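Local atomic coordinates of probable glutamine synthetase (Pseudomonas aeruginosa, PDB entry 4HPP), a protein that is a probable member of the glutamine synthetase family, joining an N-terminal domain to a larger catalytic domain within an assembly of six chains. Residues H236-L241 with A311-P316; R255-S260 with A301-R306; L26-L31 with N73-V78; P87-L92 with R206-E211. All coordinates share one frame; numbering follows the deposited sequence.

Interaction 1 (H236-L241 with A311-P316); sequences HLHLSL and ALRICP. With GLU (glutamic acid), chain D.
His238 and Cys315 mark the closest backbone approach, CA to CA 8.5 Å, of two strands that do not pair with each other: 235-243 and 312-315 each run antiparallel to 330-336, the strand between them. The gap is bridged by side chains. With its imidazole anti to the carbonyl carbon (chi1 -65°), His238 brings the end of its ring nearer to the second strand, and the thiol of Cys315 comes up to the ring edge. SG lies 3.4 Å from His238 CE1 and 3.5 Å from its ND1. It is 4.3 Å from the ring centroid at 86° to the normal, an in-plane sulfur-aromatic contact. The same SG sits 3.7 Å above one face of the Arg313 guanidinium, offset toward its rim, so the sulfur is wedged between two flat groups. Both groups are fixed by residues of the intervening strand: Asn330 OD1 is hydrogen-bonded to His238 ND1, and Glu332 forms a salt bridge with Arg313 NH1. A weak hydrogen bond ties His238 NE2 to Glu131. Two residues back along the strand, His236 makes a bent hydrogen bond from NE2 to OXT of the bound glutamic acid, 3.0 Å long with an angle of 139° at the hydrogen. OXT lies near the imidazole plane, at the ring edge. Both strands belong to the curved mixed sheet of the catalytic domain, whose strand 235-243 supplies a histidine to the glutamic acid pocket.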
loop_
_atom_site.group_PDB
_atom_site.type_symbol
_atom_site.label_atom_id
_atom_site.label_comp_id
_atom_site.label_asym_id
_atom_site.label_seq_id
_atom_site.Cartn_x
_atom_site.Cartn_y
_atom_site.Cartn_z
ATOM N N HIS A 236 -6.702 -39.507 17.719
ATOM C CA HIS A 236 -7.226 -40.860 17.877
ATOM C C HIS A 236 -6.388 -41.811 17.117
ATOM O O HIS A 236 -6.040 -41.583 15.963
ATOM C CB HIS A 236 -8.669 -41.004 17.393
ATOM C CG HIS A 236 -9.660 -40.154 18.135
ATOM N ND1 HIS A 236 -10.819 -39.751 17.573
ATOM C CD2 HIS A 236 -9.628 -39.593 19.431
ATOM C CE1 HIS A 236 -11.507 -38.974 18.466
ATOM N NE2 HIS A 236 -10.779 -38.873 19.592
ATOM N N LEU A 237 -6.088 -42.933 17.736
ATOM C CA LEU A 237 -5.168 -43.850 17.127
ATOM C C LEU A 237 -6.024 -45.054 16.767
ATOM O O LEU A 237 -6.631 -45.610 17.663
ATOM C CB LEU A 237 -4.081 -44.181 18.154
ATOM C CG LEU A 237 -3.086 -45.290 17.934
ATOM C CD1 LEU A 237 -2.361 -45.080 16.606
ATOM C CD2 LEU A 237 -2.112 -45.284 19.091
ATOM N N HIS A 238 -6.113 -45.396 15.471
ATOM C CA HIS A 238 -6.740 -46.640 14.994
ATOM C C HIS A 238 -5.713 -47.689 14.809
ATOM O O HIS A 238 -4.748 -47.477 14.095
ATOM C CB HIS A 238 -7.402 -46.422 13.648
ATOM C CG HIS A 238 -8.549 -45.475 13.702
ATOM N ND1 HIS A 238 -9.818 -45.886 13.978
ATOM C CD2 HIS A 238 -8.598 -44.098 13.543
ATOM C CE1 HIS A 238 -10.650 -44.825 13.997
ATOM N NE2 HIS A 238 -9.908 -43.720 13.705
ATOM N N LEU A 239 -5.886 -48.812 15.482
ATOM C CA LEU A 239 -4.943 -49.940 15.386
ATOM C C LEU A 239 -5.636 -51.198 14.920
ATOM O O LEU A 239 -6.721 -51.538 15.406
ATOM C CB LEU A 239 -4.245 -50.214 16.694
ATOM C CG LEU A 239 -3.220 -49.118 16.991
ATOM C CD1 LEU A 239 -2.905 -49.045 18.483
ATOM C CD2 LEU A 239 -1.970 -49.374 16.178
ATOM N N SER A 240 -5.051 -51.812 13.894
ATOM C CA SER A 240 -5.419 -53.155 13.471
ATOM C C SER A 240 -4.146 -53.988 13.606
ATOM O O SER A 240 -3.022 -53.447 13.611
ATOM C CB SER A 240 -6.038 -53.177 12.066
ATOM O OG SER A 240 -5.082 -53.067 11.022
ATOM N N LEU A 241 -4.344 -55.281 13.809
ATOM C CA LEU A 241 -3.245 -56.235 13.989
ATOM C C LEU A 241 -3.368 -57.305 12.912
ATOM O O LEU A 241 -4.444 -57.867 12.768
ATOM C CB LEU A 241 -3.346 -56.880 15.380
ATOM C CG LEU A 241 -2.734 -56.147 16.572
ATOM C CD1 LEU A 241 -2.602 -57.089 17.769
ATOM C CD2 LEU A 241 -1.382 -55.578 16.208
ATOM N N ALA A 311 -13.196 -45.122 26.220
ATOM C CA ALA A 311 -11.780 -44.868 25.987
ATOM C C ALA A 311 -11.264 -45.709 24.814
ATOM O O ALA A 311 -10.360 -45.280 24.113
ATOM C CB ALA A 311 -10.951 -45.111 27.260
ATOM N N LEU A 312 -11.843 -46.891 24.578
ATOM C CA LEU A 312 -11.378 -47.757 23.473
ATOM C C LEU A 312 -12.591 -48.156 22.696
ATOM O O LEU A 312 -13.565 -48.638 23.262
ATOM C CB LEU A 312 -10.667 -48.994 24.016
ATOM C CG LEU A 312 -9.672 -49.803 23.204
ATOM C CD1 LEU A 312 -8.461 -48.991 22.818
ATOM C CD2 LEU A 312 -9.184 -50.998 24.014
ATOM N N ARG A 313 -12.568 -47.925 21.391
ATOM C CA ARG A 313 -13.772 -48.109 20.595
ATOM C C ARG A 313 -13.501 -49.012 19.428
ATOM O O ARG A 313 -12.539 -48.827 18.698
ATOM C CB ARG A 313 -14.314 -46.762 20.114
ATOM C CG ARG A 313 -15.482 -46.855 19.128
ATOM C CD ARG A 313 -16.097 -45.489 18.861
ATOM N NE ARG A 313 -15.280 -44.667 17.958
ATOM C CZ ARG A 313 -15.386 -44.645 16.625
ATOM N NH1 ARG A 313 -14.583 -43.855 15.920
ATOM N NH2 ARG A 313 -16.285 -45.405 15.994
ATOM N N ILE A 314 -14.347 -50.016 19.292
ATOM C CA ILE A 314 -14.380 -50.878 18.125
ATOM C C ILE A 314 -15.019 -50.127 16.964
ATOM O O ILE A 314 -16.136 -49.617 17.090
ATOM C CB ILE A 314 -15.214 -52.134 18.411
ATOM C CG1 ILE A 314 -14.687 -52.863 19.661
ATOM C CG2 ILE A 314 -15.180 -53.052 17.204
ATOM C CD1 ILE A 314 -15.754 -53.607 20.442
ATOM N N CYS A 315 -14.294 -50.043 15.851
ATOM C CA CYS A 315 -14.766 -49.363 14.623
ATOM C C CYS A 315 -15.254 -50.421 13.657
ATOM O O CYS A 315 -14.442 -50.994 12.884
ATOM C CB CYS A 315 -13.656 -48.530 13.937
ATOM S SG CYS A 315 -12.906 -47.237 14.975
ATOM N N PRO A 316 -16.577 -50.669 13.679
ATOM C CA PRO A 316 -17.106 -51.815 12.970
ATOM C C PRO A 316 -16.911 -51.608 11.469
ATOM O O PRO A 316 -16.607 -50.492 11.020
ATOM C CB PRO A 316 -18.590 -51.796 13.337
ATOM C CG PRO A 316 -18.903 -50.340 13.521
ATOM C CD PRO A 316 -17.611 -49.643 13.900
HETATM N N GLU D . -12.578 -33.271 19.603
HETATM C CA GLU D . -12.794 -34.622 20.263
HETATM C C GLU D . -11.627 -35.145 21.131
HETATM O O GLU D . -11.030 -34.415 21.913
HETATM C CB GLU D . -13.142 -35.668 19.212
HETATM C CG GLU D . -14.503 -35.476 18.603
HETATM C CD GLU D . -14.725 -36.378 17.434
HETATM O OE1 GLU D . -15.594 -37.254 17.563
HETATM O OE2 GLU D . -14.024 -36.225 16.403
HETATM O OXT GLU D . -11.231 -36.315 21.072
#

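Interaction 2 (R255-S260 with A301-R306); sequences RPNDLS and ACLGLR
Asn257 points its amide at two leucines of 301-306 and meets each with a different end. Its carboxamide and the Leu305 side chain cross obliquely: OD1 comes to 3.4 Å from Leu305 CD2, a polar atom against a methyl with no hydrogen bond. The amide's other arm faces Leu303, ND2 lying a looser 4.3 Å from Leu303 CD2. Both leucines hold CG anti to the backbone N (chi1 -175° and -171°), which stretches their methyls out toward the asparagine, while Gly304 between them turns its backbone to strand 312-315 and bonds to Leu312 and Ile314. That pairing is parallel and lies in the mixed sheet of the catalytic domain, so the contact sets a loop leading into helix 261-281 against strand 303-304 and the residue that follows it. Asn257 is presented by a turn that Leu259 N closes by bonding to Pro256 O at 3.2 Å. Ile314 also packs on Asn257, Leu303 and Leu305, giving the three side chains a shared apolar neighbour. On the loop side, Tyr329 is touched by Leu259 and Asp258, and its OH makes a weak hydrogen bond with Asn257 O. Just past Leu305, Leu303 O sits over the centre of one face of the Arg306 guanidinium, 3.6 Å from its plane.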
loop_
_atom_site.group_PDB
_atom_site.type_symbol
_atom_site.label_atom_id
_atom_site.label_comp_id
_atom_site.label_asym_id
_atom_site.label_seq_id
_atom_site.Cartn_x
_atom_site.Cartn_y
_atom_site.Cartn_z
ATOM N N ARG A 255 -18.369 -64.299 16.346
ATOM C CA ARG A 255 -17.909 -63.958 17.704
ATOM C C ARG A 255 -18.381 -62.501 17.955
ATOM O O ARG A 255 -18.335 -61.669 17.037
ATOM C CB ARG A 255 -16.383 -64.138 17.869
ATOM C CG ARG A 255 -15.990 -64.693 19.242
ATOM C CD ARG A 255 -14.494 -64.667 19.506
ATOM N NE ARG A 255 -14.174 -64.352 20.911
ATOM C CZ ARG A 255 -13.438 -65.119 21.735
ATOM N NH1 ARG A 255 -12.922 -66.286 21.333
ATOM N NH2 ARG A 255 -13.202 -64.726 22.985
ATOM N N PRO A 256 -18.881 -62.195 19.167
ATOM C CA PRO A 256 -19.629 -60.953 19.234
ATOM C C PRO A 256 -18.710 -59.723 19.026
ATOM O O PRO A 256 -17.493 -59.833 19.231
ATOM C CB PRO A 256 -20.236 -60.999 20.636
ATOM C CG PRO A 256 -19.298 -61.827 21.445
ATOM C CD PRO A 256 -18.551 -62.721 20.510
ATOM N N ASN A 257 -19.273 -58.576 18.612
ATOM C CA ASN A 257 -18.474 -57.416 18.175
ATOM C C ASN A 257 -17.668 -57.698 16.898
ATOM O O ASN A 257 -17.313 -56.765 16.187
ATOM C CB ASN A 257 -17.514 -56.926 19.258
ATOM C CG ASN A 257 -18.224 -56.408 20.496
ATOM O OD1 ASN A 257 -19.405 -56.019 20.455
ATOM N ND2 ASN A 257 -17.496 -56.387 21.616
ATOM N N ASP A 258 -17.420 -58.983 16.612
ATOM C CA ASP A 258 -16.562 -59.468 15.504
ATOM C C ASP A 258 -15.105 -59.460 15.966
ATOM O O ASP A 258 -14.181 -59.465 15.148
ATOM C CB ASP A 258 -16.759 -58.692 14.180
ATOM C CG ASP A 258 -18.194 -58.721 13.686
ATOM O OD1 ASP A 258 -18.863 -59.785 13.761
ATOM O OD2 ASP A 258 -18.652 -57.671 13.200
ATOM N N LEU A 259 -14.943 -59.468 17.292
ATOM C CA LEU A 259 -13.651 -59.452 17.966
ATOM C C LEU A 259 -13.098 -60.871 18.141
ATOM O O LEU A 259 -13.837 -61.761 18.554
ATOM C CB LEU A 259 -13.794 -58.776 19.341
ATOM C CG LEU A 259 -12.538 -58.274 20.046
ATOM C CD1 LEU A 259 -11.507 -57.694 19.078
ATOM C CD2 LEU A 259 -12.897 -57.232 21.099
ATOM N N SER A 260 -11.814 -61.060 17.807
ATOM C CA SER A 260 -11.048 -62.281 18.052
ATOM C C SER A 260 -10.792 -62.517 19.504
ATOM O O SER A 260 -10.771 -61.575 20.288
ATOM C CB SER A 260 -9.682 -62.137 17.436
ATOM O OG SER A 260 -9.609 -62.882 16.247
ATOM N N ALA A 301 -11.933 -46.442 31.861
ATOM C CA ALA A 301 -11.369 -47.366 30.907
ATOM C C ALA A 301 -12.404 -48.429 30.660
ATOM O O ALA A 301 -12.542 -49.372 31.432
ATOM C CB ALA A 301 -10.074 -47.969 31.419
ATOM N N CYS A 302 -13.154 -48.257 29.583
ATOM C CA CYS A 302 -14.210 -49.187 29.179
ATOM C C CYS A 302 -14.147 -49.301 27.644
ATOM O O CYS A 302 -13.332 -48.655 27.002
ATOM C CB CYS A 302 -15.570 -48.646 29.635
ATOM S SG CYS A 302 -15.902 -46.975 28.995
ATOM N N LEU A 303 -15.037 -50.087 27.064
ATOM C CA LEU A 303 -15.042 -50.328 25.643
ATOM C C LEU A 303 -16.395 -49.940 25.014
ATOM O O LEU A 303 -17.444 -49.854 25.690
ATOM C CB LEU A 303 -14.706 -51.793 25.388
ATOM C CG LEU A 303 -14.534 -52.334 23.972
ATOM C CD1 LEU A 303 -13.070 -52.464 23.644
ATOM C CD2 LEU A 303 -15.157 -53.719 23.966
ATOM N N GLY A 304 -16.369 -49.689 23.713
ATOM C CA GLY A 304 -17.587 -49.347 23.019
ATOM C C GLY A 304 -17.626 -49.944 21.641
ATOM O O GLY A 304 -16.629 -49.986 20.948
ATOM N N LEU A 305 -18.781 -50.438 21.244
ATOM C CA LEU A 305 -19.038 -50.646 19.823
ATOM C C LEU A 305 -19.714 -49.342 19.418
ATOM O O LEU A 305 -19.586 -48.847 18.295
ATOM C CB LEU A 305 -19.981 -51.855 19.661
ATOM C CG LEU A 305 -20.332 -52.502 18.322
ATOM C CD1 LEU A 305 -19.113 -52.809 17.465
ATOM C CD2 LEU A 305 -21.134 -53.780 18.537
ATOM N N ARG A 306 -20.307 -48.732 20.442
ATOM C CA ARG A 306 -21.556 -47.993 20.380
ATOM C C ARG A 306 -21.345 -46.499 20.476
ATOM O O ARG A 306 -21.822 -45.738 19.634
ATOM C CB ARG A 306 -22.418 -48.445 21.573
ATOM C CG ARG A 306 -21.950 -49.755 22.232
ATOM C CD ARG A 306 -21.831 -49.685 23.758
ATOM N NE ARG A 306 -21.100 -50.847 24.263
ATOM C CZ ARG A 306 -20.892 -51.146 25.546
ATOM N NH1 ARG A 306 -21.372 -50.375 26.526
ATOM N NH2 ARG A 306 -20.200 -52.241 25.841
#

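Interaction 3 (L26-L31 with N73-V78); sequences LPLATL and NSRVRV
Leu31 and Arg75 have CA atoms 11.7 Å apart, and Leu28 and Arg77 12.0 Å, since strands 9-15 and 89-97 lie between strands 21-27 and 66-78 in the five-stranded sheet of the N-terminal domain. Arg75 makes the crossing. Its CG leaves anti to the backbone N (chi1 -176°) and the chain bends at chi2, delivering the guanidinium to the two leucines. Leu31 comes from the opposite direction and sets CD2 over one face of that group, 3.4 Å from Arg75 NH1 and 3.8 Å from its CZ. Leu28, crossing the arginine at about a right angle, brings CD1 to 3.7 Å from Arg75 NH2. A turn spaces the leucines, Leu31 N bonding to Leu28 O at 2.8 Å just as helix 31-35 begins. Val10 of strand 9-15 packs on both leucines, and Leu92 of strand 89-97 packs on Arg75. The Arg77 chain runs nearby, its NE 4.3 Å above the plane of the Arg75 guanidinium, and its own charge is met by Glu79. No polar bond joins the two segments: the Leu31 methyl takes the poorly hydrated face of the guanidinium, while the salt bridge with Asp90 uses an N-H of NH2, so apolar and ionic contacts do not compete.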
loop_
_atom_site.group_PDB
_atom_site.type_symbol
_atom_site.label_atom_id
_atom_site.label_comp_id
_atom_site.label_asym_id
_atom_site.label_seq_id
_atom_site.Cartn_x
_atom_site.Cartn_y
_atom_site.Cartn_z
ATOM N N LEU A 26 21.713 -29.307 7.184
ATOM C CA LEU A 26 22.957 -29.252 6.380
ATOM C C LEU A 26 22.646 -28.966 4.919
ATOM O O LEU A 26 21.514 -29.147 4.484
ATOM C CB LEU A 26 23.697 -30.551 6.461
ATOM C CG LEU A 26 22.804 -31.780 6.337
ATOM C CD1 LEU A 26 23.332 -32.793 5.302
ATOM C CD2 LEU A 26 22.757 -32.419 7.710
ATOM N N PRO A 27 23.634 -28.489 4.161
ATOM C CA PRO A 27 23.319 -28.266 2.731
ATOM C C PRO A 27 23.047 -29.593 2.030
ATOM O O PRO A 27 23.711 -30.607 2.357
ATOM C CB PRO A 27 24.598 -27.592 2.182
ATOM C CG PRO A 27 25.268 -27.026 3.396
ATOM C CD PRO A 27 24.984 -28.008 4.502
ATOM N N LEU A 28 22.048 -29.591 1.141
ATOM C CA LEU A 28 21.713 -30.790 0.338
ATOM C C LEU A 28 22.967 -31.511 -0.218
ATOM O O LEU A 28 23.107 -32.714 -0.058
ATOM C CB LEU A 28 20.732 -30.455 -0.796
ATOM C CG LEU A 28 20.275 -31.582 -1.749
ATOM C CD1 LEU A 28 19.153 -32.471 -1.148
ATOM C CD2 LEU A 28 19.920 -30.985 -3.125
ATOM N N ALA A 29 23.912 -30.767 -0.780
ATOM C CA ALA A 29 25.090 -31.404 -1.387
ATOM C C ALA A 29 25.787 -32.342 -0.453
ATOM O O ALA A 29 26.565 -33.174 -0.916
ATOM C CB ALA A 29 26.092 -30.379 -1.899
ATOM N N THR A 30 25.557 -32.184 0.850
ATOM C CA THR A 30 26.351 -32.915 1.851
ATOM C C THR A 30 25.577 -34.119 2.364
ATOM O O THR A 30 26.095 -34.934 3.158
ATOM C CB THR A 30 26.758 -32.046 3.070
ATOM O OG1 THR A 30 25.579 -31.509 3.697
ATOM C CG2 THR A 30 27.697 -30.897 2.677
ATOM N N LEU A 31 24.334 -34.248 1.913
ATOM C CA LEU A 31 23.453 -35.218 2.529
ATOM C C LEU A 31 24.096 -36.598 2.557
ATOM O O LEU A 31 24.209 -37.161 3.634
ATOM C CB LEU A 31 22.038 -35.232 1.914
ATOM C CG LEU A 31 21.187 -36.285 2.665
ATOM C CD1 LEU A 31 20.955 -35.861 4.123
ATOM C CD2 LEU A 31 19.843 -36.399 1.968
ATOM N N ASN A 73 14.803 -44.201 5.072
ATOM C CA ASN A 73 13.453 -44.552 4.588
ATOM C C ASN A 73 12.303 -43.636 5.038
ATOM O O ASN A 73 11.200 -43.751 4.538
ATOM C CB ASN A 73 13.138 -46.052 4.816
ATOM C CG ASN A 73 14.031 -46.974 3.974
ATOM O OD1 ASN A 73 14.232 -46.772 2.760
ATOM N ND2 ASN A 73 14.572 -47.987 4.614
ATOM N N SER A 74 12.577 -42.714 5.951
ATOM C CA SER A 74 11.567 -41.861 6.555
ATOM C C SER A 74 11.571 -40.455 5.948
ATOM O O SER A 74 10.830 -39.604 6.417
ATOM C CB SER A 74 11.897 -41.696 8.004
ATOM O OG SER A 74 13.139 -41.009 8.088
ATOM N N ARG A 75 12.415 -40.218 4.935
ATOM C CA ARG A 75 12.533 -38.910 4.334
ATOM C C ARG A 75 11.207 -38.241 3.906
ATOM O O ARG A 75 10.375 -38.849 3.242
ATOM C CB ARG A 75 13.507 -38.949 3.162
ATOM C CG ARG A 75 13.740 -37.565 2.555
ATOM C CD ARG A 75 15.154 -37.438 2.045
ATOM N NE ARG A 75 15.399 -36.146 1.478
ATOM C CZ ARG A 75 16.313 -35.927 0.550
ATOM N NH1 ARG A 75 17.074 -36.934 0.152
ATOM N NH2 ARG A 75 16.467 -34.712 0.026
ATOM N N VAL A 76 11.032 -36.980 4.311
ATOM C CA VAL A 76 9.912 -36.162 3.859
ATOM C C VAL A 76 10.397 -35.048 2.951
ATOM O O VAL A 76 11.346 -34.358 3.291
ATOM C CB VAL A 76 9.116 -35.593 5.062
ATOM C CG1 VAL A 76 8.030 -34.616 4.602
ATOM C CG2 VAL A 76 8.436 -36.761 5.746
ATOM N N ARG A 77 9.751 -34.888 1.799
ATOM C CA ARG A 77 10.146 -33.899 0.814
ATOM C C ARG A 77 8.883 -33.205 0.390
ATOM O O ARG A 77 8.094 -33.805 -0.338
ATOM C CB ARG A 77 10.710 -34.571 -0.471
ATOM C CG ARG A 77 12.098 -35.224 -0.500
ATOM C CD ARG A 77 12.712 -34.746 -1.825
ATOM N NE ARG A 77 13.323 -35.745 -2.736
ATOM C CZ ARG A 77 13.971 -35.462 -3.892
ATOM N NH1 ARG A 77 14.134 -34.200 -4.326
ATOM N NH2 ARG A 77 14.470 -36.449 -4.640
ATOM N N VAL A 78 8.682 -31.955 0.800
ATOM C CA VAL A 78 7.576 -31.149 0.249
ATOM C C VAL A 78 8.265 -30.052 -0.528
ATOM O O VAL A 78 8.876 -29.140 0.065
ATOM C CB VAL A 78 6.686 -30.480 1.339
ATOM C CG1 VAL A 78 5.586 -29.619 0.708
ATOM C CG2 VAL A 78 6.184 -31.497 2.414
#

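Interaction 4 (P87-L92 with R206-E211); sequences PALDYL and REVTRE
Leu89 and Val208 meet methyl to methyl, CD2 to CG2 at 4.0 Å, where strand 89-97 lies over helix 196-216. The two short axes pass 11.0 Å apart and run nearly antiparallel, at 162°. With CG anti to its backbone N (chi1 -174°), Leu89 reaches down to the helix, and the same CD2 also touches the aliphatic start of Glu211, 4.3 Å from its CB. Two residues on, the phenol of Tyr91 reaches the helix one turn before Glu211, its OH 4.3 Å from Glu207 CB. Leu89 CG lies in the plane of the Tyr91 ring at its edge, so the two strand residues pack against each other as well as on the helix. Further out, Tyr91 OH is hydrogen-bonded to Asn204. The Glu207 carboxylate turns away from the strand to a salt bridge with Arg210 NH1, 2.9 Å from OE1; the oxygen lies close to the guanidinium plane and is met on its syn side, but tilted 30° out of the carboxylate plane. Arg210 in turn makes a cation-pi contact with Phe222, and helix 159-169 packs on Val208. Glu211 OE1 pairs with Arg214 and with Arg154 of a neighbouring subunit, whose guanidinium also bonds to the backbone oxygens of Pro87 and Ala88. The two glutamates thus face the strand with CH2 groups while their buried carboxylates are paired with arginines, probably offsetting the cost of burying them.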
loop_
_atom_site.group_PDB
_atom_site.type_symbol
_atom_site.label_atom_id
_atom_site.label_comp_id
_atom_site.label_asym_id
_atom_site.label_seq_id
_atom_site.Cartn_x
_atom_site.Cartn_y
_atom_site.Cartn_z
ATOM N N PRO A 87 11.209 -22.201 1.148
ATOM C CA PRO A 87 12.121 -23.288 0.872
ATOM C C PRO A 87 11.341 -24.619 0.861
ATOM O O PRO A 87 10.307 -24.748 1.521
ATOM C CB PRO A 87 13.092 -23.240 2.073
ATOM C CG PRO A 87 12.807 -21.901 2.806
ATOM C CD PRO A 87 11.374 -21.598 2.501
ATOM N N ALA A 88 11.824 -25.616 0.107
ATOM C CA ALA A 88 11.280 -26.924 0.311
ATOM C C ALA A 88 11.339 -27.209 1.842
ATOM O O ALA A 88 12.107 -26.588 2.564
ATOM C CB ALA A 88 12.062 -27.957 -0.477
ATOM N N LEU A 89 10.504 -28.125 2.297
ATOM C CA LEU A 89 10.629 -28.762 3.560
ATOM C C LEU A 89 11.272 -30.092 3.354
ATOM O O LEU A 89 10.676 -30.976 2.772
ATOM C CB LEU A 89 9.233 -28.968 4.113
ATOM C CG LEU A 89 9.188 -29.516 5.557
ATOM C CD1 LEU A 89 9.832 -28.601 6.605
ATOM C CD2 LEU A 89 7.746 -29.829 5.945
ATOM N N ASP A 90 12.478 -30.263 3.834
ATOM C CA ASP A 90 13.189 -31.496 3.598
ATOM C C ASP A 90 13.849 -31.995 4.846
ATOM O O ASP A 90 14.711 -31.331 5.387
ATOM C CB ASP A 90 14.239 -31.264 2.529
ATOM C CG ASP A 90 14.737 -32.535 1.928
ATOM O OD1 ASP A 90 14.583 -33.632 2.574
ATOM O OD2 ASP A 90 15.290 -32.427 0.789
ATOM N N TYR A 91 13.461 -33.169 5.317
ATOM C CA TYR A 91 14.061 -33.693 6.568
ATOM C C TYR A 91 13.806 -35.186 6.663
ATOM O O TYR A 91 12.922 -35.698 5.989
ATOM C CB TYR A 91 13.456 -32.992 7.841
ATOM C CG TYR A 91 12.002 -33.328 8.005
ATOM C CD1 TYR A 91 11.591 -34.490 8.654
ATOM C CD2 TYR A 91 11.025 -32.492 7.488
ATOM C CE1 TYR A 91 10.216 -34.789 8.801
ATOM C CE2 TYR A 91 9.666 -32.765 7.641
ATOM C CZ TYR A 91 9.261 -33.930 8.276
ATOM O OH TYR A 91 7.902 -34.206 8.358
ATOM N N LEU A 92 14.582 -35.844 7.516
ATOM C CA LEU A 92 14.532 -37.271 7.795
ATOM C C LEU A 92 14.464 -37.517 9.319
ATOM O O LEU A 92 15.150 -36.833 10.109
ATOM C CB LEU A 92 15.825 -37.948 7.310
ATOM C CG LEU A 92 16.212 -37.933 5.846
ATOM C CD1 LEU A 92 16.971 -36.669 5.507
ATOM C CD2 LEU A 92 17.074 -39.138 5.502
ATOM N N ARG A 206 1.795 -33.336 11.568
ATOM C CA ARG A 206 1.812 -32.142 12.399
ATOM C C ARG A 206 2.764 -31.070 11.857
ATOM O O ARG A 206 2.452 -29.821 11.889
ATOM C CB ARG A 206 2.239 -32.514 13.801
ATOM C CG ARG A 206 1.227 -33.384 14.493
ATOM C CD ARG A 206 1.920 -34.335 15.464
ATOM N NE ARG A 206 0.926 -35.193 16.107
ATOM C CZ ARG A 206 1.009 -35.671 17.355
ATOM N NH1 ARG A 206 2.068 -35.337 18.098
ATOM N NH2 ARG A 206 0.031 -36.482 17.840
ATOM N N GLU A 207 3.940 -31.538 11.406
ATOM C CA GLU A 207 4.959 -30.622 11.059
ATOM C C GLU A 207 4.614 -29.912 9.735
ATOM O O GLU A 207 4.891 -28.691 9.575
ATOM C CB GLU A 207 6.312 -31.311 11.107
ATOM C CG GLU A 207 6.695 -31.657 12.542
ATOM C CD GLU A 207 6.783 -30.406 13.389
ATOM O OE1 GLU A 207 6.237 -30.395 14.484
ATOM O OE2 GLU A 207 7.418 -29.436 12.945
ATOM N N VAL A 208 3.926 -30.642 8.846
ATOM C CA VAL A 208 3.530 -30.107 7.543
ATOM C C VAL A 208 2.341 -29.179 7.687
ATOM O O VAL A 208 2.339 -28.109 7.114
ATOM C CB VAL A 208 3.220 -31.226 6.520
ATOM C CG1 VAL A 208 2.596 -30.645 5.251
ATOM C CG2 VAL A 208 4.470 -32.023 6.195
ATOM N N THR A 209 1.327 -29.568 8.451
ATOM C CA THR A 209 0.194 -28.637 8.740
ATOM C C THR A 209 0.698 -27.288 9.260
ATOM O O THR A 209 0.390 -26.221 8.660
ATOM C CB THR A 209 -0.799 -29.225 9.717
ATOM O OG1 THR A 209 -1.226 -30.461 9.183
ATOM C CG2 THR A 209 -2.036 -28.332 9.885
ATOM N N ARG A 210 1.539 -27.347 10.295
ATOM C CA ARG A 210 2.276 -26.167 10.738
ATOM C C ARG A 210 2.960 -25.405 9.565
ATOM O O ARG A 210 2.743 -24.194 9.412
ATOM C CB ARG A 210 3.281 -26.522 11.868
ATOM C CG ARG A 210 2.610 -26.697 13.207
ATOM C CD ARG A 210 3.341 -27.644 14.122
ATOM N NE ARG A 210 2.536 -27.985 15.289
ATOM C CZ ARG A 210 2.854 -28.891 16.229
ATOM N NH1 ARG A 210 3.998 -29.539 16.186
ATOM N NH2 ARG A 210 2.028 -29.097 17.272
ATOM N N GLU A 211 3.761 -26.095 8.727
ATOM C CA GLU A 211 4.443 -25.410 7.584
ATOM C C GLU A 211 3.485 -24.788 6.529
ATOM O O GLU A 211 3.698 -23.695 6.045
ATOM C CB GLU A 211 5.467 -26.322 6.952
ATOM C CG GLU A 211 6.174 -25.760 5.727
ATOM C CD GLU A 211 7.059 -24.606 6.056
ATOM O OE1 GLU A 211 7.525 -23.897 5.127
ATOM O OE2 GLU A 211 7.330 -24.439 7.234
#

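Interactions 1 and 2 lie side by side in the catalytic domain, centres 10 Å apart. Strands 303-304 and 312-315 join them through two probable hydrogen bonds, Ile314 N to Gly304 O (2.8 Å) and Gly304 N to Leu312 O (3.0 Å). Interactions 3 and 4, centres 12 Å apart, share the N-terminal sheet, where Arg75 NH2 forms a salt bridge with Asp90 OD2 at 2.7 Å and Val76 N a probable hydrogen bond with Tyr91 O at 2.8 Å. These two pairs fall on opposite sides of the chain's centre. Interaction 4 ties the N-terminal sheet to a catalytic-domain helix and comes within about 7 Å of interaction 1 at the nearest atoms. Interaction 1 contains His236, one of the nine residues of the glutamic acid pocket.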